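Local coordinates for 6-phosphogluconolactonase (PDB 3NWP), which probably hydrolyses 6-phosphogluconolactone to 6-phosphogluconate, the second step of the oxidative pentose phosphate pathway, at residues R86-E90 / H91-N95; T166-T169 / T170-H173; A182-S186 / R187-L191. All blocks are in the same frame, centred on the assembly; numbering follows the deposited sequence.

Contact 1: R86-E90 / H91-N95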
loop_
_atom_site.group_PDB
_atom_site.type_symbol
_atom_site.label_atom_id
_atom_site.label_comp_id
_atom_site.label_asym_id
_atom_site.label_seq_id
_atom_site.Cartn_x
_atom_site.Cartn_y
_atom_site.Cartn_z
ATOM N N ARG A 86 -4.962 -13.153 0.632
ATOM C CA ARG A 86 -6.019 -13.866 -0.061
ATOM C C ARG A 86 -6.650 -13.026 -1.187
ATOM O O ARG A 86 -6.853 -13.532 -2.298
ATOM C CB ARG A 86 -7.092 -14.262 0.913
ATOM C CG ARG A 86 -8.307 -14.949 0.248
ATOM C CD ARG A 86 -9.453 -15.243 1.216
ATOM N NE ARG A 86 -10.167 -14.038 1.702
ATOM C CZ ARG A 86 -11.114 -13.376 1.033
ATOM N NH1 ARG A 86 -11.452 -13.725 -0.202
ATOM N NH2 ARG A 86 -11.708 -12.336 1.584
ATOM N N LEU A 87 -6.939 -11.752 -0.893
ATOM C CA LEU A 87 -7.518 -10.860 -1.903
ATOM C C LEU A 87 -6.563 -10.632 -3.082
ATOM O O LEU A 87 -6.985 -10.645 -4.256
ATOM C CB LEU A 87 -7.934 -9.513 -1.276
ATOM C CG LEU A 87 -9.095 -9.490 -0.295
ATOM C CD1 LEU A 87 -9.254 -8.036 0.196
ATOM C CD2 LEU A 87 -10.380 -9.984 -0.921
ATOM N N VAL A 88 -5.272 -10.445 -2.812
ATOM C CA VAL A 88 -4.276 -10.227 -3.833
ATOM C C VAL A 88 -4.150 -11.488 -4.721
ATOM O O VAL A 88 -4.095 -11.406 -5.965
ATOM C CB VAL A 88 -2.924 -9.767 -3.218
ATOM C CG1 VAL A 88 -1.838 -9.790 -4.282
ATOM C CG2 VAL A 88 -3.115 -8.387 -2.582
ATOM N N ARG A 89 -4.149 -12.657 -4.100
ATOM C CA ARG A 89 -4.004 -13.869 -4.896
ATOM C C ARG A 89 -5.264 -14.092 -5.744
ATOM O O ARG A 89 -5.142 -14.577 -6.891
ATOM C CB ARG A 89 -3.726 -15.070 -3.994
ATOM C CG ARG A 89 -2.321 -15.082 -3.364
ATOM C CD ARG A 89 -2.047 -16.368 -2.613
ATOM N NE ARG A 89 -0.734 -16.389 -2.001
ATOM C CZ ARG A 89 0.411 -16.568 -2.633
ATOM N NH1 ARG A 89 0.464 -16.789 -3.956
ATOM N NH2 ARG A 89 1.527 -16.561 -1.932
ATOM N N GLU A 90 -6.433 -13.787 -5.217
ATOM C CA GLU A 90 -7.640 -14.035 -5.977
ATOM C C GLU A 90 -7.769 -13.111 -7.167
ATOM O O GLU A 90 -8.169 -13.562 -8.265
ATOM C CB GLU A 90 -8.905 -13.930 -5.134
ATOM C CG GLU A 90 -9.027 -15.019 -4.068
ATOM C CD GLU A 90 -10.360 -15.009 -3.297
ATOM O OE1 GLU A 90 -10.420 -15.608 -2.185
ATOM O OE2 GLU A 90 -11.339 -14.414 -3.807
ATOM N N HIS A 91 -7.452 -11.825 -6.959
ATOM C CA HIS A 91 -7.766 -10.795 -7.927
ATOM C C HIS A 91 -6.601 -10.236 -8.742
ATOM O O HIS A 91 -6.820 -9.854 -9.888
ATOM C CB HIS A 91 -8.480 -9.624 -7.244
ATOM C CG HIS A 91 -9.762 -10.014 -6.593
ATOM N ND1 HIS A 91 -10.928 -10.200 -7.314
ATOM C CD2 HIS A 91 -10.057 -10.310 -5.308
ATOM C CE1 HIS A 91 -11.890 -10.584 -6.488
ATOM N NE2 HIS A 91 -11.392 -10.659 -5.265
ATOM N N LEU A 92 -5.403 -10.096 -8.156
ATOM C CA LEU A 92 -4.258 -9.555 -8.877
ATOM C C LEU A 92 -3.418 -10.642 -9.578
ATOM O O LEU A 92 -2.990 -10.458 -10.703
ATOM C CB LEU A 92 -3.393 -8.673 -7.945
ATOM C CG LEU A 92 -2.135 -8.038 -8.559
ATOM C CD1 LEU A 92 -2.569 -7.090 -9.683
ATOM C CD2 LEU A 92 -1.350 -7.238 -7.468
ATOM N N LEU A 93 -3.140 -11.743 -8.866
ATOM C CA LEU A 93 -2.177 -12.735 -9.337
ATOM C C LEU A 93 -2.929 -13.733 -10.236
ATOM O O LEU A 93 -3.063 -14.947 -9.934
ATOM C CB LEU A 93 -1.542 -13.434 -8.165
ATOM C CG LEU A 93 -0.783 -12.547 -7.200
ATOM C CD1 LEU A 93 -0.085 -13.456 -6.158
ATOM C CD2 LEU A 93 0.287 -11.690 -7.924
ATOM N N GLN A 94 -3.482 -13.165 -11.292
ATOM C CA GLN A 94 -4.356 -13.881 -12.248
ATOM C C GLN A 94 -3.967 -13.408 -13.651
ATOM O O GLN A 94 -3.278 -12.403 -13.829
ATOM C CB GLN A 94 -5.809 -13.528 -11.968
ATOM C CG GLN A 94 -6.334 -13.953 -10.573
ATOM C CD GLN A 94 -6.428 -15.454 -10.408
ATOM O OE1 GLN A 94 -6.655 -16.175 -11.378
ATOM N NE2 GLN A 94 -6.220 -15.940 -9.203
ATOM N N ASN A 95 -4.385 -14.124 -14.698
ATOM C CA ASN A 95 -4.137 -13.607 -16.049
ATOM C C ASN A 95 -2.638 -13.352 -16.290
ATOM O O ASN A 95 -1.830 -14.225 -15.955
ATOM C CB ASN A 95 -5.069 -12.427 -16.326
ATOM C CG ASN A 95 -6.524 -12.787 -16.062
ATOM O OD1 ASN A 95 -6.992 -13.829 -16.555
ATOM N ND2 ASN A 95 -7.227 -11.995 -15.261
HETATM O O HOH W 1 -3.176 -16.595 -7.688
#
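Gln94 folds back on the last turn of helix 84-91 and gives its side-chain NE2 to the carbonyl of Arg89. Gln94 NE2 lies 2.9 Å from Arg89 O, in the carbonyl plane, and the N-H points at the oxygen at 159°. A bend at chi2 (-68°) turns the amide back toward the helix. A water also donates to Arg89 O and links it to Leu93 O, so two donors grip this carbonyl. One residue earlier, Val88 O accepts from both Leu92 N (2.9 Å) and Leu93 N (3.1 Å), while His91 N bonds to Leu87 O. The His91 ring has Glu90 CB over one face as a CH-pi contact and Leu87 O near its plane at the edge. On the apolar side, Val88 CG1 meets Leu92 CD2 at 4.1 Å, the two side chains running alongside each other. Leu93 CD1 rests on Arg89 CG at 3.9 Å. The Arg89 guanidinium itself pairs with Glu85, and Phe102 touches Val88, Arg89 and Leu93. With an alanine in place of Gln94, Arg89 O would probably lose its amide donor, and the chain after the helix would be tied back less firmly. The regular i to i+4 bonding runs out at this helix C-terminus: Val88 O takes a second N-H, and Arg89 O is met by a side-chain amide and a water.

Contact 2: T166-T169 / T170-H173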
loop_
_atom_site.group_PDB
_atom_site.type_symbol
_atom_site.label_atom_id
_atom_site.label_comp_id
_atom_site.label_asym_id
_atom_site.label_seq_id
_atom_site.Cartn_x
_atom_site.Cartn_y
_atom_site.Cartn_z
ATOM N N THR A 166 1.930 -4.081 14.562
ATOM C CA THR A 166 1.104 -3.083 15.216
ATOM C C THR A 166 -0.220 -3.700 15.684
ATOM O O THR A 166 -0.677 -4.712 15.126
ATOM C CB THR A 166 0.771 -1.820 14.328
ATOM O OG1 THR A 166 -0.168 -2.199 13.315
ATOM C CG2 THR A 166 2.056 -1.225 13.715
ATOM N N ASN A 167 -0.817 -3.104 16.704
ATOM C CA ASN A 167 -2.036 -3.652 17.325
ATOM C C ASN A 167 -3.058 -2.547 17.510
ATOM O O ASN A 167 -3.170 -1.900 18.562
ATOM C CB ASN A 167 -1.619 -4.245 18.681
ATOM C CG ASN A 167 -0.797 -5.498 18.510
ATOM O OD1 ASN A 167 -1.321 -6.536 18.123
ATOM N ND2 ASN A 167 0.530 -5.377 18.701
ATOM N N PRO A 168 -3.816 -2.250 16.456
ATOM C CA PRO A 168 -4.862 -1.275 16.630
ATOM C C PRO A 168 -5.862 -1.665 17.709
ATOM O O PRO A 168 -6.156 -2.864 17.894
ATOM C CB PRO A 168 -5.551 -1.255 15.260
ATOM C CG PRO A 168 -5.174 -2.493 14.592
ATOM C CD PRO A 168 -3.841 -2.864 15.132
ATOM N N THR A 169 -6.321 -0.655 18.419
ATOM C CA THR A 169 -7.387 -0.847 19.378
ATOM C C THR A 169 -8.776 -0.518 18.878
ATOM O O THR A 169 -9.758 -0.796 19.580
ATOM C CB THR A 169 -7.116 -0.049 20.662
ATOM O OG1 THR A 169 -7.094 1.336 20.352
ATOM C CG2 THR A 169 -5.757 -0.489 21.282
ATOM N N THR A 170 -8.859 0.050 17.679
ATOM C CA THR A 170 -10.141 0.458 17.055
ATOM C C THR A 170 -10.460 -0.337 15.780
ATOM O O THR A 170 -11.432 -0.016 15.090
ATOM C CB THR A 170 -10.213 1.933 16.750
ATOM O OG1 THR A 170 -9.283 2.276 15.738
ATOM C CG2 THR A 170 -9.983 2.769 18.041
ATOM N N ALA A 171 -9.634 -1.336 15.477
ATOM C CA ALA A 171 -9.807 -2.222 14.322
ATOM C C ALA A 171 -9.330 -3.612 14.719
ATOM O O ALA A 171 -8.458 -3.754 15.589
ATOM C CB ALA A 171 -8.989 -1.717 13.120
ATOM N N PRO A 172 -9.911 -4.654 14.109
ATOM C CA PRO A 172 -9.568 -6.022 14.465
ATOM C C PRO A 172 -8.215 -6.495 13.945
ATOM O O PRO A 172 -7.714 -5.988 12.954
ATOM C CB PRO A 172 -10.673 -6.855 13.793
ATOM C CG PRO A 172 -11.076 -6.067 12.632
ATOM C CD PRO A 172 -11.024 -4.619 13.137
ATOM N N HIS A 173 -7.707 -7.503 14.628
ATOM C CA HIS A 173 -6.558 -8.351 14.219
ATOM C C HIS A 173 -5.213 -7.681 14.518
ATOM O O HIS A 173 -5.021 -6.467 14.297
ATOM C CB HIS A 173 -6.599 -8.802 12.736
ATOM C CG HIS A 173 -7.933 -9.317 12.296
ATOM N ND1 HIS A 173 -8.505 -10.453 12.829
ATOM C CD2 HIS A 173 -8.828 -8.823 11.413
ATOM C CE1 HIS A 173 -9.692 -10.650 12.273
ATOM N NE2 HIS A 173 -9.918 -9.670 11.418
HETATM O O HOH W 2 -5.216 -5.223 16.909
#
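Pro168 and Ala171 face each other across a bend in the chain, and this pair carries the contact. The CB of Pro168 points toward 170-173, and its ring presents the CB and CG carbons to Ala171. The methyl of Ala171 meets this part of the ring, with Ala171 CB 4.1 Å from Pro168 CB. The same ring carbons also lie beside the Ala171 carbonyl: Pro168 CG is 3.7 Å from Ala171 O. Further round the ring, Pro168 CD approaches His173 O at 3.9 Å. The proline is therefore bordered by one methyl and two carbonyl oxygens, all from the returning arm.

At the bend itself, Thr169 and Thr170 are adjacent, and their side chains cross at a slant. Thr169 OG1 comes within 4.0 Å of Thr170 CG2. Each hydroxyl sits between its own backbone N and carbonyl carbon (chi1 63° and 67°). The Thr169 hydroxyl has its polar partner in Cys149 O, which ties the bend to a neighbouring loop. Residues 167-173 lie in the surface loop of a beta hairpin, whose antiparallel strands 163-166 and 175-178 pair in the mixed sheet. Thr166 is the last residue of the first strand.

A water lies 2.7 Å from Pro168 O and can also make a weak bond to His173 O. Its protons may be shared with other acceptors, so the bridge between the two arms is tentative. His173 CB points away from 166-169, and Pro172 CB lies over one face of the His173 ring, offset toward the rim. Beyond the loop, the His173 side chain touches Val76 and Ala82, while Arg175 bonds to Pro172 O and lies against Pro168.

Contact 3: A182-S186 / R187-L191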
loop_
_atom_site.group_PDB
_atom_site.type_symbol
_atom_site.label_atom_id
_atom_site.label_comp_id
_atom_site.label_asym_id
_atom_site.label_seq_id
_atom_site.Cartn_x
_atom_site.Cartn_y
_atom_site.Cartn_z
ATOM N N ALA A 182 10.344 2.304 4.906
ATOM C CA ALA A 182 10.210 1.413 3.728
ATOM C C ALA A 182 9.287 2.023 2.674
ATOM O O ALA A 182 9.596 2.030 1.473
ATOM C CB ALA A 182 9.650 0.030 4.152
ATOM N N ILE A 183 8.133 2.503 3.096
ATOM C CA ILE A 183 7.098 3.047 2.151
ATOM C C ILE A 183 7.628 4.275 1.454
ATOM O O ILE A 183 7.374 4.460 0.247
ATOM C CB ILE A 183 5.780 3.326 2.901
ATOM C CG1 ILE A 183 5.077 2.039 3.298
ATOM C CG2 ILE A 183 4.782 4.281 2.147
ATOM C CD1 ILE A 183 4.517 1.149 2.139
ATOM N N LEU A 184 8.322 5.156 2.171
ATOM C CA LEU A 184 8.853 6.394 1.556
ATOM C C LEU A 184 10.097 6.179 0.731
ATOM O O LEU A 184 10.375 7.051 -0.134
ATOM C CB LEU A 184 9.070 7.473 2.615
ATOM C CG LEU A 184 7.823 8.021 3.251
ATOM C CD1 LEU A 184 8.235 9.117 4.246
ATOM C CD2 LEU A 184 6.725 8.554 2.227
ATOM N N ASN A 185 10.744 5.018 0.859
ATOM C CA ASN A 185 11.883 4.670 -0.021
ATOM C C ASN A 185 11.307 4.024 -1.282
ATOM O O ASN A 185 11.406 2.835 -1.515
ATOM C CB ASN A 185 12.902 3.757 0.651
ATOM C CG ASN A 185 14.183 3.614 -0.182
ATOM O OD1 ASN A 185 14.548 4.521 -0.949
ATOM N ND2 ASN A 185 14.815 2.481 -0.070
ATOM N N SER A 186 10.650 4.896 -2.029
ATOM C CA SER A 186 9.900 4.520 -3.198
ATOM C C SER A 186 9.997 5.664 -4.170
ATOM O O SER A 186 10.306 6.812 -3.827
ATOM C CB SER A 186 8.441 4.259 -2.846
ATOM O OG SER A 186 7.855 5.379 -2.229
ATOM N N ARG A 187 9.697 5.317 -5.413
ATOM C CA ARG A 187 9.752 6.237 -6.533
ATOM C C ARG A 187 8.420 6.950 -6.795
ATOM O O ARG A 187 8.409 8.149 -7.187
ATOM C CB ARG A 187 10.214 5.482 -7.806
ATOM C CG ARG A 187 11.537 4.709 -7.633
ATOM C CD ARG A 187 12.061 4.141 -8.993
ATOM N NE ARG A 187 13.127 3.185 -8.750
ATOM C CZ ARG A 187 14.419 3.501 -8.614
ATOM N NH1 ARG A 187 14.835 4.752 -8.722
ATOM N NH2 ARG A 187 15.296 2.535 -8.331
ATOM N N GLN A 188 7.303 6.245 -6.543
ATOM C CA GLN A 188 5.976 6.774 -6.807
ATOM C C GLN A 188 4.988 6.129 -5.837
ATOM O O GLN A 188 5.008 4.898 -5.680
ATOM C CB GLN A 188 5.548 6.475 -8.206
ATOM C CG GLN A 188 4.075 6.833 -8.514
ATOM C CD GLN A 188 3.883 8.311 -8.775
ATOM O OE1 GLN A 188 4.517 8.865 -9.716
ATOM N NE2 GLN A 188 3.083 8.998 -7.948
ATOM N N ILE A 189 4.167 6.965 -5.174
ATOM C CA ILE A 189 3.063 6.479 -4.380
ATOM C C ILE A 189 1.767 6.960 -4.989
ATOM O O ILE A 189 1.645 8.110 -5.473
ATOM C CB ILE A 189 3.206 7.070 -2.933
ATOM C CG1 ILE A 189 4.465 6.529 -2.273
ATOM C CG2 ILE A 189 1.940 6.776 -2.128
ATOM C CD1 ILE A 189 4.822 7.208 -0.948
ATOM N N TYR A 190 0.756 6.071 -4.989
ATOM C CA TYR A 190 -0.628 6.397 -5.362
ATOM C C TYR A 190 -1.505 6.230 -4.160
ATOM O O TYR A 190 -1.301 5.265 -3.415
ATOM C CB TYR A 190 -1.112 5.464 -6.466
ATOM C CG TYR A 190 -0.399 5.687 -7.759
ATOM C CD1 TYR A 190 -0.712 6.762 -8.555
ATOM C CD2 TYR A 190 0.593 4.829 -8.209
ATOM C CE1 TYR A 190 0.011 7.020 -9.723
ATOM C CE2 TYR A 190 1.265 5.028 -9.405
ATOM C CZ TYR A 190 0.947 6.135 -10.174
ATOM O OH TYR A 190 1.647 6.381 -11.348
ATOM N N LEU A 191 -2.381 7.183 -3.882
ATOM C CA LEU A 191 -3.390 7.019 -2.866
ATOM C C LEU A 191 -4.742 6.898 -3.563
ATOM O O LEU A 191 -5.171 7.849 -4.236
ATOM C CB LEU A 191 -3.402 8.224 -1.932
ATOM C CG LEU A 191 -4.418 8.187 -0.818
ATOM C CD1 LEU A 191 -4.234 6.938 0.115
ATOM C CD2 LEU A 191 -4.367 9.478 0.010
#
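The chain leaves helix 180-184 at Asn185, crosses Ser186 and Arg187 in a short connection, and enters strand 189-194. Asn185 is the centre of an inverse gamma turn, closed by a weak bond of 2.9 Å from Ser186 N to Leu184 O. After it the backbone is extended at Ser186 (phi -147°, psi 161°). The side chain of Ser186 then reaches back to the helix. In the conformer described, one of two, Ser186 OG donates to Ile183 O at 2.7 Å, in the carbonyl plane, and so supplies a side-chain donor to a carbonyl of the last helical turn. A chi1 of 57° puts OG between the backbone N and the carbonyl carbon, from where it meets Ile183 O.

Ile189 points toward the helix and packs on the same spot. In that conformer its CG1 lies 3.6 Å from Ser186 OG, an apolar neighbour beside the hydrogen bond. Ile189 CD1 reaches further and meets Leu184 CD2 at 3.9 Å, where the two side chains cross. Ile183 CG2 is a looser neighbour of the same methyl, 4.3 Å from Ile189 CD1. Ile189 thus touches two residues of the last helical turn and the serine just after it.

The helix end and the linker also have partners outside. Arg187 makes a salt bridge to Asp131, and Leu184 O accepts from Thr225 OG1. Strand 189-194 pairs parallel with both 132-135 and 227-232, and Ile189 packs on Leu135 and Val227, while Ile183 and Ser186 touch Val133. Helix 180-184 therefore leads through a tight turn straight into an inner strand of the sheet.

All three contacts are local, each at a helix end or in a loop between strands, and they do not touch one another. Contact 3 is the buried one, centred about 8 Å from the centre of the chain. Contact 2 lies at the surface, its centre about 17 Å out, and contact 1 is partly buried at about 15 Å. Contacts 1 and 3 both sit at the end of a helix, and in each a side chain donates back to a helix carbonyl. In contact 3 that donor is a hydroxyl among apolar groups; in contact 1 it is an amide, helped by water. Contact 2 instead joins two antiparallel strands, through proline packing and a possible water bridge between carbonyls.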